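Local coordinates for protein RNA-directed RNA polymerase (Infectious pancreatic necrosis virus, PDB 3ZED) that probably copies the viral RNA genome as an RNA-dependent RNA polymerase, found both free and covalently attached to the genomic RNA, at residues W726-L729 / D730-T733; T733-R736 / V737-R741; W757-A760 / T761-L764. All coordinates share one frame; numbering follows the deposited sequence.

Contact 1. Residues W726-L729 / D730-T733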
loop_
_atom_site.group_PDB
_atom_site.type_symbol
_atom_site.label_atom_id
_atom_site.label_comp_id
_atom_site.label_asym_id
_atom_site.label_seq_id
_atom_site.Cartn_x
_atom_site.Cartn_y
_atom_site.Cartn_z
ATOM N N TRP B 726 5.736 -27.261 5.134
ATOM C CA TRP B 726 4.715 -26.291 5.521
ATOM C C TRP B 726 4.346 -26.477 6.987
ATOM O O TRP B 726 4.180 -25.488 7.691
ATOM C CB TRP B 726 3.480 -26.420 4.613
ATOM C CG TRP B 726 3.700 -26.091 3.150
ATOM C CD1 TRP B 726 4.888 -25.833 2.524
ATOM C CD2 TRP B 726 2.689 -26.014 2.134
ATOM N NE1 TRP B 726 4.676 -25.574 1.187
ATOM C CE2 TRP B 726 3.337 -25.698 0.915
ATOM C CE3 TRP B 726 1.288 -26.163 2.138
ATOM C CZ2 TRP B 726 2.634 -25.519 -0.285
ATOM C CZ3 TRP B 726 0.597 -26.019 0.942
ATOM C CH2 TRP B 726 1.265 -25.677 -0.248
ATOM N N ARG B 727 4.288 -27.741 7.464
ATOM C CA ARG B 727 4.013 -28.078 8.860
ATOM C C ARG B 727 5.098 -27.509 9.772
ATOM O O ARG B 727 4.772 -26.972 10.823
ATOM C CB ARG B 727 3.888 -29.587 9.044
ATOM C CG ARG B 727 2.444 -30.036 9.026
ATOM C CD ARG B 727 2.294 -31.448 9.539
ATOM N NE ARG B 727 2.404 -32.383 8.421
ATOM C CZ ARG B 727 3.184 -33.458 8.381
ATOM N NH1 ARG B 727 3.956 -33.767 9.420
ATOM N NH2 ARG B 727 3.209 -34.224 7.300
ATOM N N LEU B 728 6.374 -27.559 9.332
ATOM C CA LEU B 728 7.504 -26.991 10.069
ATOM C C LEU B 728 7.358 -25.476 10.198
ATOM O O LEU B 728 7.644 -24.928 11.261
ATOM C CB LEU B 728 8.840 -27.331 9.381
ATOM C CG LEU B 728 9.388 -28.760 9.544
ATOM C CD1 LEU B 728 10.690 -28.912 8.806
ATOM C CD2 LEU B 728 9.620 -29.111 11.011
ATOM N N LEU B 729 6.875 -24.812 9.129
ATOM C CA LEU B 729 6.660 -23.361 9.081
ATOM C C LEU B 729 5.505 -22.955 9.996
ATOM O O LEU B 729 5.584 -21.919 10.657
ATOM C CB LEU B 729 6.417 -22.885 7.644
ATOM C CG LEU B 729 6.787 -21.433 7.389
ATOM C CD1 LEU B 729 8.318 -21.277 7.260
ATOM C CD2 LEU B 729 6.044 -20.889 6.159
ATOM N N ASP B 730 4.452 -23.771 10.051
ATOM C CA ASP B 730 3.333 -23.540 10.965
ATOM C C ASP B 730 3.779 -23.747 12.434
ATOM O O ASP B 730 3.408 -22.953 13.293
ATOM C CB ASP B 730 2.155 -24.464 10.622
ATOM C CG ASP B 730 0.875 -24.117 11.357
ATOM O OD1 ASP B 730 0.548 -22.905 11.442
ATOM O OD2 ASP B 730 0.185 -25.056 11.821
ATOM N N GLN B 731 4.603 -24.781 12.707
ATOM C CA GLN B 731 5.128 -25.087 14.051
ATOM C C GLN B 731 6.004 -23.924 14.553
ATOM O O GLN B 731 5.926 -23.550 15.737
ATOM C CB GLN B 731 5.922 -26.405 14.036
ATOM C CG GLN B 731 5.053 -27.650 13.857
ATOM C CD GLN B 731 5.845 -28.923 13.603
ATOM O OE1 GLN B 731 7.064 -28.980 13.765
ATOM N NE2 GLN B 731 5.166 -29.988 13.205
ATOM N N ARG B 732 6.779 -23.316 13.608
ATOM C CA ARG B 732 7.670 -22.169 13.801
ATOM C C ARG B 732 6.918 -20.947 14.407
ATOM O O ARG B 732 7.516 -20.177 15.164
ATOM C CB ARG B 732 8.313 -21.802 12.443
ATOM C CG ARG B 732 9.375 -20.716 12.487
ATOM C CD ARG B 732 10.093 -20.554 11.152
ATOM N NE ARG B 732 11.116 -21.580 10.919
ATOM C CZ ARG B 732 12.346 -21.550 11.424
ATOM N NH1 ARG B 732 12.703 -20.584 12.268
ATOM N NH2 ARG B 732 13.219 -22.494 11.110
ATOM N N THR B 733 5.609 -20.813 14.125
ATOM C CA THR B 733 4.775 -19.710 14.640
ATOM C C THR B 733 4.348 -19.941 16.086
ATOM O O THR B 733 3.905 -18.995 16.731
ATOM C CB THR B 733 3.527 -19.458 13.746
ATOM O OG1 THR B 733 2.571 -20.506 13.918
ATOM C CG2 THR B 733 3.874 -19.278 12.275
#
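The backbone amides of Asp-730, Gln-731 and Arg-732 bond to the carbonyls of Trp-726, Arg-727 and Leu-728, so residues 726 to 732 run as successive i to i+4 turns of helix 724-732, with Thr-733 following. The bond from Asp-730 N to Trp-726 O is 2.9 Å long and that from Arg-732 N to Leu-728 O is 3.0 Å. The side chains meet mostly at their roots.

Gln-731 lays its CG against the preceding turn. This CG stands anti to its own carbonyl carbon (chi1 -71°) and passes 3.1 Å from Arg-727 O. The chain then runs on extended, and Gln-731 OE1 comes 3.8 Å from Leu-728 CD2. The two side chains cross at a slant, amide against methyl. The amide reaches helix 757-771, where OE1 accepts a hydrogen bond from Gln-768. Arg-732 rests its CB 3.3 Å from Leu-729 O. Its far end bends away and NH1 bonds to Asn-446 of helix 438-452. Asp-730 leads away from this turn. OD1 takes a hydrogen bond from Asn-194 and OD2 a salt bridge to Lys-734.

Thr-733 bonds back to Asp-730. Thr-733 OG1 sits between the backbone N and the carbonyl carbon and donates to Asp-730 O at 2.7 Å, in the carbonyl plane. Asp-730 O also receives Thr-733 N at 3.2 Å. Two donors from one residue thus grip a single carbonyl. The methyl CG2 of Thr-733 lies 3.5 Å from Leu-729 O. Leu-729 packs on Leu-423 of helix 412-426, and Leu-728 packs on helix 757-771. The arrangement is that of a short alpha-helix in the C-terminal region of the polymerase, packed among helices 412-426, 438-452 and 757-771, with a threonine side chain bonded back to a carbonyl near its C-terminal end.

Contact 2. Residues T733-R736 / V737-R741; sequences TKLR and VSTLR
Thr-739 and Arg-736 form the tight part of this contact. Thr-739 OG1 donates to Arg-736 O at 2.6 Å, nearly along the C=O axis. Thr-739 N reaches Arg-736 O at 3.2 Å, from above the carbonyl plane. Both bonds end on one oxygen and come from a residue three positions on. The hydroxyl is put there by a chi1 of 73°, which places OG1 between the backbone N and the carbonyl carbon. The methyl CG2 of Thr-739 then lies alongside the Arg-736 stem, 4.0 Å from Arg-736 CG. Leu-735 CB closes over the hydroxyl, 3.5 Å from Thr-739 OG1. Thr-739 OG1 also has a hydrogen bond with Gln-743, one turn into helix 740-752.

The looser, partly exposed side is made by Arg-736 and Ser-738. Here the arginine stem passes over the serine hydroxyl, with Arg-736 CG 3.3 Å from Ser-738 OG. Arg-736 NE is 3.2 Å from Ser-738 OG, which approaches the guanidinium at a slant. The chain bends at chi3 (-72°) and carries the guanidinium past the serine. Beyond it, NH1 bonds to Asn-776 O and NH2 makes a salt bridge to Glu-284.

Val-737 turns away from Arg-736 and packs on Val-287 of helix 283-293. Its backbone N bonds to Glu-784 of helix 781-789. The turn 737-739 is 3-10 and leads straight into helix 740-752. The chemistry implies a buried turn fixed by neutral hydrogen bonds at Arg-736 O, while the charged end of the same residue ties the turn to two other parts of the chain.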
loop_
_atom_site.group_PDB
_atom_site.type_symbol
_atom_site.label_atom_id
_atom_site.label_comp_id
_atom_site.label_asym_id
_atom_site.label_seq_id
_atom_site.Cartn_x
_atom_site.Cartn_y
_atom_site.Cartn_z
ATOM N N THR B 733 5.609 -20.813 14.125
ATOM C CA THR B 733 4.775 -19.710 14.640
ATOM C C THR B 733 4.348 -19.941 16.086
ATOM O O THR B 733 3.905 -18.995 16.731
ATOM C CB THR B 733 3.527 -19.458 13.746
ATOM O OG1 THR B 733 2.571 -20.506 13.918
ATOM C CG2 THR B 733 3.874 -19.278 12.275
ATOM N N LYS B 734 4.495 -21.176 16.589
ATOM C CA LYS B 734 4.072 -21.591 17.927
ATOM C C LYS B 734 5.232 -21.820 18.904
ATOM O O LYS B 734 5.025 -21.687 20.109
ATOM C CB LYS B 734 3.234 -22.881 17.835
ATOM C CG LYS B 734 1.908 -22.704 17.082
ATOM C CD LYS B 734 1.522 -23.978 16.351
ATOM C CE LYS B 734 0.187 -23.870 15.674
ATOM N NZ LYS B 734 -0.142 -25.116 14.936
ATOM N N LEU B 735 6.432 -22.173 18.422
ATOM C CA LEU B 735 7.569 -22.476 19.306
ATOM C C LEU B 735 8.376 -21.236 19.719
ATOM O O LEU B 735 8.577 -20.337 18.907
ATOM C CB LEU B 735 8.494 -23.481 18.629
ATOM C CG LEU B 735 7.983 -24.919 18.531
ATOM C CD1 LEU B 735 8.580 -25.622 17.317
ATOM C CD2 LEU B 735 8.300 -25.705 19.803
ATOM N N ARG B 736 8.879 -21.220 20.970
ATOM C CA ARG B 736 9.673 -20.108 21.519
ATOM C C ARG B 736 11.070 -20.019 20.859
ATOM O O ARG B 736 11.548 -20.992 20.259
ATOM C CB ARG B 736 9.784 -20.188 23.060
ATOM C CG ARG B 736 10.509 -21.416 23.589
ATOM C CD ARG B 736 10.409 -21.548 25.091
ATOM N NE ARG B 736 11.207 -20.559 25.816
ATOM C CZ ARG B 736 11.137 -20.357 27.129
ATOM N NH1 ARG B 736 10.305 -21.074 27.875
ATOM N NH2 ARG B 736 11.899 -19.438 27.707
ATOM N N VAL B 737 11.712 -18.834 20.992
ATOM C CA VAL B 737 12.994 -18.451 20.383
ATOM C C VAL B 737 14.185 -19.333 20.864
ATOM O O VAL B 737 15.114 -19.537 20.080
ATOM C CB VAL B 737 13.215 -16.917 20.575
ATOM C CG1 VAL B 737 14.675 -16.516 20.602
ATOM C CG2 VAL B 737 12.474 -16.132 19.494
ATOM N N SER B 738 14.132 -19.905 22.091
ATOM C CA SER B 738 15.205 -20.776 22.610
ATOM C C SER B 738 15.352 -22.090 21.793
ATOM O O SER B 738 16.435 -22.664 21.782
ATOM C CB SER B 738 14.973 -21.108 24.081
ATOM O OG SER B 738 13.738 -21.782 24.253
ATOM N N THR B 739 14.289 -22.514 21.072
ATOM C CA THR B 739 14.225 -23.729 20.238
ATOM C C THR B 739 14.633 -23.491 18.773
ATOM O O THR B 739 14.498 -24.408 17.961
ATOM C CB THR B 739 12.776 -24.296 20.234
ATOM O OG1 THR B 739 11.903 -23.456 19.444
ATOM C CG2 THR B 739 12.202 -24.500 21.630
ATOM N N LEU B 740 15.103 -22.281 18.417
ATOM C CA LEU B 740 15.387 -21.928 17.016
ATOM C C LEU B 740 16.470 -22.778 16.362
ATOM O O LEU B 740 16.342 -23.069 15.171
ATOM C CB LEU B 740 15.720 -20.437 16.839
ATOM C CG LEU B 740 14.526 -19.480 16.788
ATOM C CD1 LEU B 740 14.997 -18.045 16.848
ATOM C CD2 LEU B 740 13.640 -19.727 15.554
ATOM N N ARG B 741 17.501 -23.192 17.119
ATOM C CA ARG B 741 18.586 -24.021 16.600
ATOM C C ARG B 741 18.063 -25.419 16.222
ATOM O O ARG B 741 18.434 -25.947 15.173
ATOM C CB ARG B 741 19.715 -24.105 17.635
ATOM C CG ARG B 741 21.013 -24.698 17.112
ATOM C CD ARG B 741 21.484 -25.810 18.004
ATOM N NE ARG B 741 22.273 -25.321 19.141
ATOM C CZ ARG B 741 21.911 -25.429 20.417
ATOM N NH1 ARG B 741 20.753 -25.993 20.742
ATOM N NH2 ARG B 741 22.711 -24.991 21.377
#

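Contact 3. Residues W757-A760 / T761-L764; sequences WAEA and TEEL
Thr-761 stands beside the indole of Trp-757, one turn further along helix 757-771. Thr-761 OG1 lies at the ring edge, near the ring plane, 4.4 Å from Trp-757 CE3. The closer link is to the backbone. Thr-761 OG1 donates to Trp-757 O at 2.8 Å, and Thr-761 N donates to the same oxygen, also at 2.8 Å. The two donors arrive from opposite faces of the carbonyl plane, with the hydroxyl well above it. A chi1 of -60° makes this possible, since it sets OG1 anti to the residue's own carbonyl carbon. The methyl CG2 packs on helix 724-732. The indole of Trp-757 has Ala-758 CB over one face, 4.2 Å above the plane and shifted toward the rim.

This is the first stretch of a regular alpha-helix in the C-terminal region of the polymerase. The i to i+4 amide bonds continue through Glu-762, Glu-763 and Leu-764. A threonine hydroxyl bonded to the carbonyl four residues back is a familiar helix feature, and it gives the hydroxyl of a buried threonine a partner within its own helix.

Glu-759 and Glu-763 are exposed, and Glu-762 is partly so. Glu-763 runs extended, with its CG 3.3 Å from Glu-759 O, so its stem lies alongside that carbonyl. Glu-762 bends at chi2 (72°) and its end leads away from residues 757-760, its carboxylate taken by a salt bridge to Arg-727. That partner probably eases the like charge of Glu-759, whose OE1 is 4.9 Å from Glu-762 OE1. Leu-764 lays CD1 3.4 Å from Ala-760 O and packs on Pro-749 of helix 740-752.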
loop_
_atom_site.group_PDB
_atom_site.type_symbol
_atom_site.label_atom_id
_atom_site.label_comp_id
_atom_site.label_asym_id
_atom_site.label_seq_id
_atom_site.Cartn_x
_atom_site.Cartn_y
_atom_site.Cartn_z
ATOM N N TRP B 757 15.273 -35.708 1.121
ATOM C CA TRP B 757 14.891 -34.602 2.005
ATOM C C TRP B 757 13.431 -34.699 2.463
ATOM O O TRP B 757 13.145 -34.305 3.594
ATOM C CB TRP B 757 15.141 -33.220 1.349
ATOM C CG TRP B 757 14.412 -33.001 0.054
ATOM C CD1 TRP B 757 14.854 -33.320 -1.196
ATOM C CD2 TRP B 757 13.088 -32.466 -0.112
ATOM N NE1 TRP B 757 13.896 -33.005 -2.132
ATOM C CE2 TRP B 757 12.796 -32.494 -1.494
ATOM C CE3 TRP B 757 12.113 -31.980 0.777
ATOM C CZ2 TRP B 757 11.575 -32.056 -2.009
ATOM C CZ3 TRP B 757 10.900 -31.554 0.264
ATOM C CH2 TRP B 757 10.639 -31.597 -1.114
ATOM N N ALA B 758 12.515 -35.198 1.596
ATOM C CA ALA B 758 11.078 -35.294 1.885
ATOM C C ALA B 758 10.795 -36.185 3.092
ATOM O O ALA B 758 10.169 -35.714 4.041
ATOM C CB ALA B 758 10.322 -35.795 0.666
ATOM N N GLU B 759 11.301 -37.438 3.091
ATOM C CA GLU B 759 11.110 -38.361 4.209
ATOM C C GLU B 759 11.829 -37.855 5.463
ATOM O O GLU B 759 11.276 -37.977 6.555
ATOM C CB GLU B 759 11.568 -39.780 3.847
ATOM C CG GLU B 759 10.610 -40.498 2.906
ATOM C CD GLU B 759 9.342 -41.047 3.537
ATOM O OE1 GLU B 759 8.343 -40.295 3.622
ATOM O OE2 GLU B 759 9.343 -42.239 3.924
ATOM N N ALA B 760 13.027 -37.243 5.307
ATOM C CA ALA B 760 13.787 -36.668 6.425
ATOM C C ALA B 760 13.016 -35.472 7.072
ATOM O O ALA B 760 12.901 -35.408 8.292
ATOM C CB ALA B 760 15.168 -36.228 5.954
ATOM N N THR B 761 12.444 -34.579 6.258
ATOM C CA THR B 761 11.656 -33.436 6.757
ATOM C C THR B 761 10.365 -33.966 7.449
ATOM O O THR B 761 9.979 -33.455 8.505
ATOM C CB THR B 761 11.388 -32.454 5.616
ATOM O OG1 THR B 761 12.664 -32.018 5.128
ATOM C CG2 THR B 761 10.532 -31.254 6.044
ATOM N N GLU B 762 9.758 -35.026 6.867
ATOM C CA GLU B 762 8.579 -35.743 7.352
ATOM C C GLU B 762 8.830 -36.306 8.760
ATOM O O GLU B 762 8.004 -36.104 9.646
ATOM C CB GLU B 762 8.229 -36.875 6.368
ATOM C CG GLU B 762 6.858 -37.491 6.550
ATOM C CD GLU B 762 5.736 -36.582 6.105
ATOM O OE1 GLU B 762 5.457 -36.527 4.886
ATOM O OE2 GLU B 762 5.171 -35.885 6.975
ATOM N N GLU B 763 9.982 -36.966 8.963
ATOM C CA GLU B 763 10.370 -37.553 10.238
ATOM C C GLU B 763 10.717 -36.460 11.264
ATOM O O GLU B 763 10.360 -36.587 12.443
ATOM C CB GLU B 763 11.539 -38.533 10.052
ATOM C CG GLU B 763 11.155 -39.820 9.330
ATOM C CD GLU B 763 12.303 -40.728 8.921
ATOM O OE1 GLU B 763 13.457 -40.458 9.330
ATOM O OE2 GLU B 763 12.051 -41.712 8.186
ATOM N N LEU B 764 11.366 -35.366 10.804
ATOM C CA LEU B 764 11.775 -34.259 11.670
ATOM C C LEU B 764 10.561 -33.450 12.148
ATOM O O LEU B 764 10.549 -33.030 13.305
ATOM C CB LEU B 764 12.818 -33.359 10.987
ATOM C CG LEU B 764 14.246 -33.941 10.898
ATOM C CD1 LEU B 764 15.036 -33.284 9.790
ATOM C CD2 LEU B 764 14.999 -33.805 12.209
#

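How the contacts relate
Contact 1 comes first along the chain, on helix 724-732. Contact 2 follows at once and shares Thr-733 with it, forming the turn that leads into helix 740-752. Contact 3 opens later, at the start of helix 757-771. Each is local, so none closes a long loop and none nests in or crosses another. Contacts 1 and 2 touch where Arg-732 packs on Leu-740. Contacts 1 and 3 meet through the salt bridge of Arg-727 and Glu-762 and the packing of Leu-728 on Thr-761. Contacts 2 and 3 do not touch, their nearest atoms being about 9 Å apart. Helix 724-732 touches both other contacts, and helices 740-752 and 757-771 also pack on each other.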